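Local coordinates for protein sulfate adenylyltransferase (Allochromatium vinosum, PDB 4DNX) that catalyses the transfer of the adenylyl group of ATP to sulfate, giving adenosine 5'-phosphosulfate and diphosphate, at residues D63-A68 with M128-E133; F79-L84 with A277-Y282. All blocks are in the same frame, centred on the assembly; numbering follows the deposited sequence.

Contact 1: residues D63-A68 with M128-E133; sequences DALSSA and MALMTE
Met131 lies along one side of helix 61-70 and meets three of its residues in turn. Its SD approaches Ala64 CB at 3.8 Å, while its CG sits 3.9 Å from Ala68 CB. The same CG also takes Leu65 CD2, again at 3.9 Å. The torsions explain this reach: with CG beside the backbone N (chi1 -71°) and chi2 extended, the chain runs out to Ala64, and a bend at chi3 (-74°) then turns the terminal CE away from the line of the first three atoms. Leu65 and Met131 cross at about a right angle, and Leu65 CD2 serves as the common point, since Leu130 CD2 also reaches it, more loosely, at 4.2 Å. All the side-chain contacts across the two segments are apolar, and no hydrogen bond joins them.

The backbones are nearest at Ala68 and Met131, 5.4 Å between their CA atoms, where Ala68 CB points toward the partner. Met131 contributes the most contact, lying against the methyl groups of Ala64 and Ala68. Phe149 of helix 144-149 and Leu61 extend the packing around Met131, whereas Leu65 and Leu130 remain partly exposed. The axes of the two segments approach to 9.3 Å with their N-to-C directions 34° apart, a helix pair running the same general way within the PUA-like domain.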
ATOM      1  N   ASP A  63     -14.705 -26.252 -15.670  1.00 17.67           N
ATOM      2  CA  ASP A  63     -15.055 -25.146 -14.786  1.00 17.49           C
ATOM      3  C   ASP A  63     -15.324 -23.848 -15.562  1.00 17.26           C
ATOM      4  O   ASP A  63     -16.225 -23.068 -15.201  1.00 17.24           O
ATOM      5  CB  ASP A  63     -13.938 -24.900 -13.747  1.00 18.64           C
ATOM      6  CG  ASP A  63     -13.937 -25.939 -12.634  1.00 22.97           C
ATOM      7  OD1 ASP A  63     -15.033 -26.443 -12.303  1.00 23.62           O
ATOM      8  OD2 ASP A  63     -12.850 -26.249 -12.083  1.00 24.58           O
ATOM      9  N   ALA A  64     -14.508 -23.577 -16.588  1.00 16.98           N
ATOM     10  CA  ALA A  64     -14.731 -22.381 -17.412  1.00 15.96           C
ATOM     11  C   ALA A  64     -16.088 -22.415 -18.125  1.00 16.36           C
ATOM     12  O   ALA A  64     -16.813 -21.381 -18.173  1.00 16.09           O
ATOM     13  CB  ALA A  64     -13.571 -22.149 -18.399  1.00 15.77           C
ATOM     14  N   LEU A  65     -16.456 -23.595 -18.655  1.00 16.15           N
ATOM     15  CA  LEU A  65     -17.773 -23.752 -19.346  1.00 18.01           C
ATOM     16  C   LEU A  65     -18.910 -23.581 -18.349  1.00 18.50           C
ATOM     17  O   LEU A  65     -19.899 -22.904 -18.630  1.00 18.24           O
ATOM     18  CB  LEU A  65     -17.840 -25.095 -20.073  1.00 18.75           C
ATOM     19  CG  LEU A  65     -16.916 -25.118 -21.282  1.00 19.00           C
ATOM     20  CD1 LEU A  65     -16.571 -26.604 -21.531  1.00 19.98           C
ATOM     21  CD2 LEU A  65     -17.594 -24.487 -22.501  1.00 20.75           C
ATOM     22  N   SER A  66     -18.705 -24.114 -17.146  1.00 18.81           N
ATOM     23  CA  SER A  66     -19.745 -24.019 -16.121  1.00 19.18           C
ATOM     24  C   SER A  66     -19.881 -22.556 -15.624  1.00 17.91           C
ATOM     25  O   SER A  66     -20.994 -22.051 -15.490  1.00 19.06           O
ATOM     26  CB  SER A  66     -19.447 -24.966 -14.962  1.00 19.64           C
ATOM     27  OG  SER A  66     -20.572 -25.014 -14.072  1.00 19.84           O
ATOM     28  N   SER A  67     -18.753 -21.877 -15.420  1.00 16.98           N
ATOM     29  CA  SER A  67     -18.768 -20.451 -14.983  1.00 16.95           C
ATOM     30  C   SER A  67     -19.468 -19.554 -16.044  1.00 17.10           C
ATOM     31  O   SER A  67     -20.360 -18.716 -15.729  1.00 16.66           O
ATOM     32  CB  SER A  67     -17.317 -19.981 -14.742  1.00 18.51           C
ATOM     33  OG  SER A  67     -17.388 -18.681 -14.187  1.00 22.25           O
ATOM     34  N   ALA A  68     -19.086 -19.747 -17.318  1.00 16.62           N
ATOM     35  CA  ALA A  68     -19.654 -18.972 -18.407  1.00 17.70           C
ATOM     36  C   ALA A  68     -21.170 -19.148 -18.471  1.00 18.36           C
ATOM     37  O   ALA A  68     -21.908 -18.177 -18.625  1.00 19.40           O
ATOM     38  CB  ALA A  68     -19.014 -19.385 -19.760  1.00 18.38           C
ATOM     39  N   MET A 128     -15.232 -22.035 -27.506  1.00 22.62           N
ATOM     40  CA  MET A 128     -14.917 -20.596 -27.436  1.00 23.23           C
ATOM     41  C   MET A 128     -16.145 -19.760 -27.707  1.00 22.63           C
ATOM     42  O   MET A 128     -16.401 -18.808 -26.949  1.00 21.04           O
ATOM     43  CB  MET A 128     -13.800 -20.160 -28.394  1.00 23.88           C
ATOM     44  CG  MET A 128     -12.410 -20.519 -27.919  1.00 25.15           C
ATOM     45  SD  MET A 128     -11.862 -19.778 -26.346  1.00 25.11           S
ATOM     46  CE  MET A 128     -11.582 -18.065 -26.757  1.00 23.95           C
ATOM     47  N   ALA A 129     -16.882 -20.119 -28.747  1.00 24.34           N
ATOM     48  CA  ALA A 129     -18.121 -19.396 -29.125  1.00 25.15           C
ATOM     49  C   ALA A 129     -19.151 -19.459 -28.003  1.00 25.79           C
ATOM     50  O   ALA A 129     -19.847 -18.458 -27.752  1.00 25.83           O
ATOM     51  CB  ALA A 129     -18.716 -19.927 -30.439  1.00 27.23           C
ATOM     52  N   LEU A 130     -19.274 -20.628 -27.363  1.00 25.12           N
ATOM     53  CA  LEU A 130     -20.244 -20.794 -26.277  1.00 26.04           C
ATOM     54  C   LEU A 130     -19.859 -19.863 -25.118  1.00 23.72           C
ATOM     55  O   LEU A 130     -20.693 -19.095 -24.605  1.00 23.60           O
ATOM     56  CB  LEU A 130     -20.310 -22.255 -25.804  1.00 27.75           C
ATOM     57  CG  LEU A 130     -21.251 -22.622 -24.643  1.00 29.72           C
ATOM     58  CD1 LEU A 130     -22.654 -22.123 -24.895  1.00 30.36           C
ATOM     59  CD2 LEU A 130     -21.270 -24.139 -24.440  1.00 30.59           C
ATOM     60  N   MET A 131     -18.579 -19.884 -24.734  1.00 20.82           N
ATOM     61  CA  MET A 131     -18.123 -19.045 -23.595  1.00 19.63           C
ATOM     62  C   MET A 131     -18.243 -17.542 -23.943  1.00 19.74           C
ATOM     63  O   MET A 131     -18.669 -16.757 -23.107  1.00 19.22           O
ATOM     64  CB  MET A 131     -16.672 -19.391 -23.169  1.00 19.86           C
ATOM     65  CG  MET A 131     -16.537 -20.770 -22.475  1.00 20.40           C
ATOM     66  SD  MET A 131     -14.966 -21.108 -21.747  1.00 21.39           S
ATOM     67  CE  MET A 131     -13.955 -21.431 -23.226  1.00 21.09           C
ATOM     68  N   THR A 132     -17.892 -17.167 -25.183  1.00 19.47           N
ATOM     69  CA  THR A 132     -17.965 -15.780 -25.654  1.00 19.25           C
ATOM     70  C   THR A 132     -19.405 -15.238 -25.602  1.00 20.08           C
ATOM     71  O   THR A 132     -19.635 -14.188 -24.982  1.00 19.50           O
ATOM     72  CB  THR A 132     -17.445 -15.681 -27.117  1.00 20.44           C
ATOM     73  OG1 THR A 132     -16.051 -15.992 -27.109  1.00 19.48           O
ATOM     74  CG2 THR A 132     -17.627 -14.292 -27.666  1.00 20.33           C
ATOM     75  N   GLU A 133     -20.342 -15.956 -26.204  1.00 22.03           N
ATOM     76  CA  GLU A 133     -21.740 -15.524 -26.224  1.00 23.75           C
ATOM     77  C   GLU A 133     -22.323 -15.417 -24.791  1.00 23.21           C
ATOM     78  O   GLU A 133     -23.055 -14.470 -24.482  1.00 23.86           O
ATOM     79  CB  GLU A 133     -22.584 -16.454 -27.100  1.00 28.89           C
ATOM     80  CG  GLU A 133     -23.983 -15.918 -27.286  1.00 36.48           C
ATOM     81  CD  GLU A 133     -24.881 -16.281 -26.111  1.00 42.14           C
ATOM     82  OE1 GLU A 133     -25.792 -15.482 -25.756  1.00 47.84           O
ATOM     83  OE2 GLU A 133     -24.658 -17.374 -25.536  1.00 45.88           O
TER

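Contact 2: residues F79-L84 with A277-Y282; sequences FPVPLL and AVLHAY
Between the two segments the backbones come nearest at Pro80 and Leu279, 5.7 Å between their CA atoms, where a loop of the PUA-like domain packs on a helix of the ATP-sulfurylase domain with its Rossmann-like fold. Segment 79-84 has no regular secondary structure; Phe79 and Val81 have extended backbones, but Pro80 is folded, which puts a corner in the chain there. Segment 277-282 is helical, and Val278 and, one turn later, Tyr282, with Leu279 next to Val278, supply the facing side chains.

The pyrrolidine ring of Pro80 presses into this surface: CB meets Val278 CG1 at 3.7 Å, CG rests against the backbone at Leu279 CA at 3.6 Å, and CD approaches Tyr282 CD2. Leu279 sends its branches to different partners, CD1 to Pro80 CG and Phe79 CZ, CD2 to Val81 CG2 at 3.9 Å; the Val81 and Leu279 side chains cross at about a right angle.

Phe79 and Tyr282 form a T-shaped pair, centroids 4.9 Å apart and planes at 75°. CG of Tyr282 is anti to the backbone N (chi1 -175°), which carries its ring out from the helix to meet Phe79. Tyr282 OH donates a hydrogen bond to the backbone O of Ser53, which should help fix the ring's position, and Phe52 makes a second edge-to-face pair with Phe79. The edge atom Phe79 CD1 stands over one face of the tyrosine ring, near its hydroxyl-bearing end, 3.5 Å from Tyr282 CZ.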
ATOM      1  N   PHE A  79     -18.965 -18.510  -8.989  1.00 17.77           N
ATOM      2  CA  PHE A  79     -17.999 -17.581  -9.569  1.00 17.23           C
ATOM      3  C   PHE A  79     -18.440 -17.111 -10.970  1.00 17.32           C
ATOM      4  O   PHE A  79     -18.694 -17.928 -11.851  1.00 18.37           O
ATOM      5  CB  PHE A  79     -16.578 -18.135  -9.579  1.00 16.68           C
ATOM      6  CG  PHE A  79     -15.546 -17.051  -9.752  1.00 16.11           C
ATOM      7  CD1 PHE A  79     -15.118 -16.278  -8.648  1.00 13.82           C
ATOM      8  CD2 PHE A  79     -15.090 -16.698 -11.039  1.00 15.20           C
ATOM      9  CE1 PHE A  79     -14.225 -15.246  -8.792  1.00 14.80           C
ATOM     10  CE2 PHE A  79     -14.186 -15.638 -11.210  1.00 14.23           C
ATOM     11  CZ  PHE A  79     -13.721 -14.904 -10.066  1.00 14.38           C
ATOM     12  N   PRO A  80     -18.558 -15.795 -11.172  1.00 18.28           N
ATOM     13  CA  PRO A  80     -19.312 -15.297 -12.322  1.00 19.29           C
ATOM     14  C   PRO A  80     -18.667 -15.268 -13.690  1.00 18.13           C
ATOM     15  O   PRO A  80     -19.404 -15.139 -14.660  1.00 19.94           O
ATOM     16  CB  PRO A  80     -19.713 -13.866 -11.907  1.00 21.72           C
ATOM     17  CG  PRO A  80     -18.773 -13.461 -10.894  1.00 19.48           C
ATOM     18  CD  PRO A  80     -18.207 -14.711 -10.226  1.00 19.84           C
ATOM     19  N   VAL A  81     -17.347 -15.337 -13.793  1.00 16.48           N
ATOM     20  CA  VAL A  81     -16.677 -15.383 -15.115  1.00 17.41           C
ATOM     21  C   VAL A  81     -15.551 -16.417 -15.132  1.00 16.98           C
ATOM     22  O   VAL A  81     -14.945 -16.710 -14.121  1.00 18.58           O
ATOM     23  CB  VAL A  81     -16.088 -13.986 -15.547  1.00 18.43           C
ATOM     24  CG1 VAL A  81     -17.197 -12.915 -15.553  1.00 19.50           C
ATOM     25  CG2 VAL A  81     -14.910 -13.599 -14.661  1.00 19.76           C
ATOM     26  N   PRO A  82     -15.230 -16.951 -16.303  1.00 16.62           N
ATOM     27  CA  PRO A  82     -14.150 -17.918 -16.363  1.00 17.14           C
ATOM     28  C   PRO A  82     -12.859 -17.214 -16.016  1.00 17.63           C
ATOM     29  O   PRO A  82     -12.726 -16.036 -16.316  1.00 17.86           O
ATOM     30  CB  PRO A  82     -14.114 -18.352 -17.844  1.00 17.56           C
ATOM     31  CG  PRO A  82     -15.299 -17.797 -18.518  1.00 18.94           C
ATOM     32  CD  PRO A  82     -16.013 -16.859 -17.547  1.00 17.86           C
ATOM     33  N   LEU A  83     -11.932 -17.912 -15.349  1.00 16.06           N
ATOM     34  CA  LEU A  83     -10.593 -17.403 -15.134  1.00 15.62           C
ATOM     35  C   LEU A  83      -9.658 -18.310 -15.896  1.00 16.21           C
ATOM     36  O   LEU A  83      -9.300 -19.380 -15.405  1.00 16.68           O
ATOM     37  CB  LEU A  83     -10.207 -17.467 -13.653  1.00 16.69           C
ATOM     38  CG  LEU A  83     -10.877 -16.495 -12.688  1.00 18.41           C
ATOM     39  CD1 LEU A  83     -10.201 -16.673 -11.286  1.00 17.92           C
ATOM     40  CD2 LEU A  83     -10.801 -15.036 -13.173  1.00 16.94           C
ATOM     41  N   LEU A  84      -9.282 -17.892 -17.101  1.00 16.02           N
ATOM     42  CA  LEU A  84      -8.501 -18.769 -17.981  1.00 15.20           C
ATOM     43  C   LEU A  84      -7.086 -18.245 -18.188  1.00 15.53           C
ATOM     44  O   LEU A  84      -6.814 -17.024 -18.162  1.00 15.00           O
ATOM     45  CB  LEU A  84      -9.205 -18.909 -19.335  1.00 17.04           C
ATOM     46  CG  LEU A  84     -10.450 -19.818 -19.360  1.00 18.67           C
ATOM     47  CD1 LEU A  84     -11.230 -19.598 -20.623  1.00 21.11           C
ATOM     48  CD2 LEU A  84     -10.025 -21.316 -19.259  1.00 19.50           C
ATOM     49  N   ALA A 277     -20.832  -6.682 -13.960  1.00 14.14           N
ATOM     50  CA  ALA A 277     -21.391  -6.091 -12.739  1.00 13.99           C
ATOM     51  C   ALA A 277     -21.464  -7.150 -11.627  1.00 13.64           C
ATOM     52  O   ALA A 277     -21.218  -6.836 -10.453  1.00 13.54           O
ATOM     53  CB  ALA A 277     -22.785  -5.456 -13.009  1.00 14.19           C
ATOM     54  N   VAL A 278     -21.787  -8.402 -11.980  1.00 14.22           N
ATOM     55  CA  VAL A 278     -21.798  -9.464 -10.974  1.00 13.62           C
ATOM     56  C   VAL A 278     -20.376  -9.734 -10.434  1.00 13.44           C
ATOM     57  O   VAL A 278     -20.185  -9.957  -9.205  1.00 13.98           O
ATOM     58  CB  VAL A 278     -22.436 -10.767 -11.527  1.00 14.11           C
ATOM     59  CG1 VAL A 278     -22.443 -11.842 -10.448  1.00 14.21           C
ATOM     60  CG2 VAL A 278     -23.883 -10.437 -12.005  1.00 15.03           C
ATOM     61  N   LEU A 279     -19.403  -9.762 -11.339  1.00 12.33           N
ATOM     62  CA  LEU A 279     -18.005  -9.905 -10.911  1.00 12.12           C
ATOM     63  C   LEU A 279     -17.590  -8.772  -9.954  1.00 11.17           C
ATOM     64  O   LEU A 279     -16.961  -9.024  -8.902  1.00 10.74           O
ATOM     65  CB  LEU A 279     -17.090  -9.924 -12.137  1.00 12.71           C
ATOM     66  CG  LEU A 279     -15.628 -10.160 -11.785  1.00 12.96           C
ATOM     67  CD1 LEU A 279     -15.449 -11.563 -11.136  1.00 12.58           C
ATOM     68  CD2 LEU A 279     -14.767 -10.019 -13.075  1.00 13.45           C
ATOM     69  N   HIS A 280     -17.951  -7.526 -10.319  1.00 11.86           N
ATOM     70  CA  HIS A 280     -17.724  -6.340  -9.458  1.00 12.08           C
ATOM     71  C   HIS A 280     -18.318  -6.500  -8.076  1.00 12.41           C
ATOM     72  O   HIS A 280     -17.629  -6.222  -7.104  1.00 13.60           O
ATOM     73  CB  HIS A 280     -18.317  -5.100 -10.099  1.00 13.17           C
ATOM     74  CG  HIS A 280     -17.557  -4.594 -11.281  1.00 15.49           C
ATOM     75  ND1 HIS A 280     -18.057  -3.583 -12.089  1.00 16.77           N
ATOM     76  CD2 HIS A 280     -16.358  -4.946 -11.802  1.00 15.58           C
ATOM     77  CE1 HIS A 280     -17.178  -3.330 -13.051  1.00 18.29           C
ATOM     78  NE2 HIS A 280     -16.136  -4.139 -12.896  1.00 17.62           N
ATOM     79  N   ALA A 281     -19.568  -6.965  -7.990  1.00 11.44           N
ATOM     80  CA  ALA A 281     -20.213  -7.203  -6.689  1.00 11.87           C
ATOM     81  C   ALA A 281     -19.459  -8.272  -5.893  1.00 12.64           C
ATOM     82  O   ALA A 281     -19.206  -8.129  -4.674  1.00 12.17           O
ATOM     83  CB  ALA A 281     -21.707  -7.549  -6.865  1.00 12.89           C
ATOM     84  N   TYR A 282     -19.032  -9.314  -6.596  1.00 12.17           N
ATOM     85  CA  TYR A 282     -18.313 -10.409  -5.951  1.00 12.21           C
ATOM     86  C   TYR A 282     -17.037  -9.911  -5.255  1.00 11.87           C
ATOM     87  O   TYR A 282     -16.849 -10.160  -4.034  1.00 11.60           O
ATOM     88  CB  TYR A 282     -17.964 -11.419  -7.025  1.00 12.06           C
ATOM     89  CG  TYR A 282     -17.311 -12.695  -6.498  1.00 11.13           C
ATOM     90  CD1 TYR A 282     -15.969 -12.697  -6.106  1.00 11.33           C
ATOM     91  CD2 TYR A 282     -18.039 -13.863  -6.435  1.00 12.53           C
ATOM     92  CE1 TYR A 282     -15.380 -13.891  -5.591  1.00 11.18           C
ATOM     93  CE2 TYR A 282     -17.490 -15.057  -5.956  1.00 11.95           C
ATOM     94  CZ  TYR A 282     -16.152 -15.051  -5.532  1.00 11.51           C
ATOM     95  OH  TYR A 282     -15.625 -16.226  -5.038  1.00 12.53           O
TER

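How the contacts relate
Contact 1 joins two helices inside the PUA-like domain, its centre about 21 Å from that of the chain, and its leucines are partly exposed; the centre of contact 2 lies about 10 Å from the chain centre, all its touching residues are buried, and it links that domain to the ATP-sulfurylase domain. Contact 1 uses methionine, leucine and alanine; contact 2 uses a proline, branched aliphatics and two aromatic rings. Their centres are about 12 Å apart, and Ser67 joins them, its OG lying 2.8 Å from Phe79 O and 3.1 Å from Val81 O, both probable hydrogen bonds. Arg275, at the start of helix 274-287, bonds to both Ala68 O and Pro80 O.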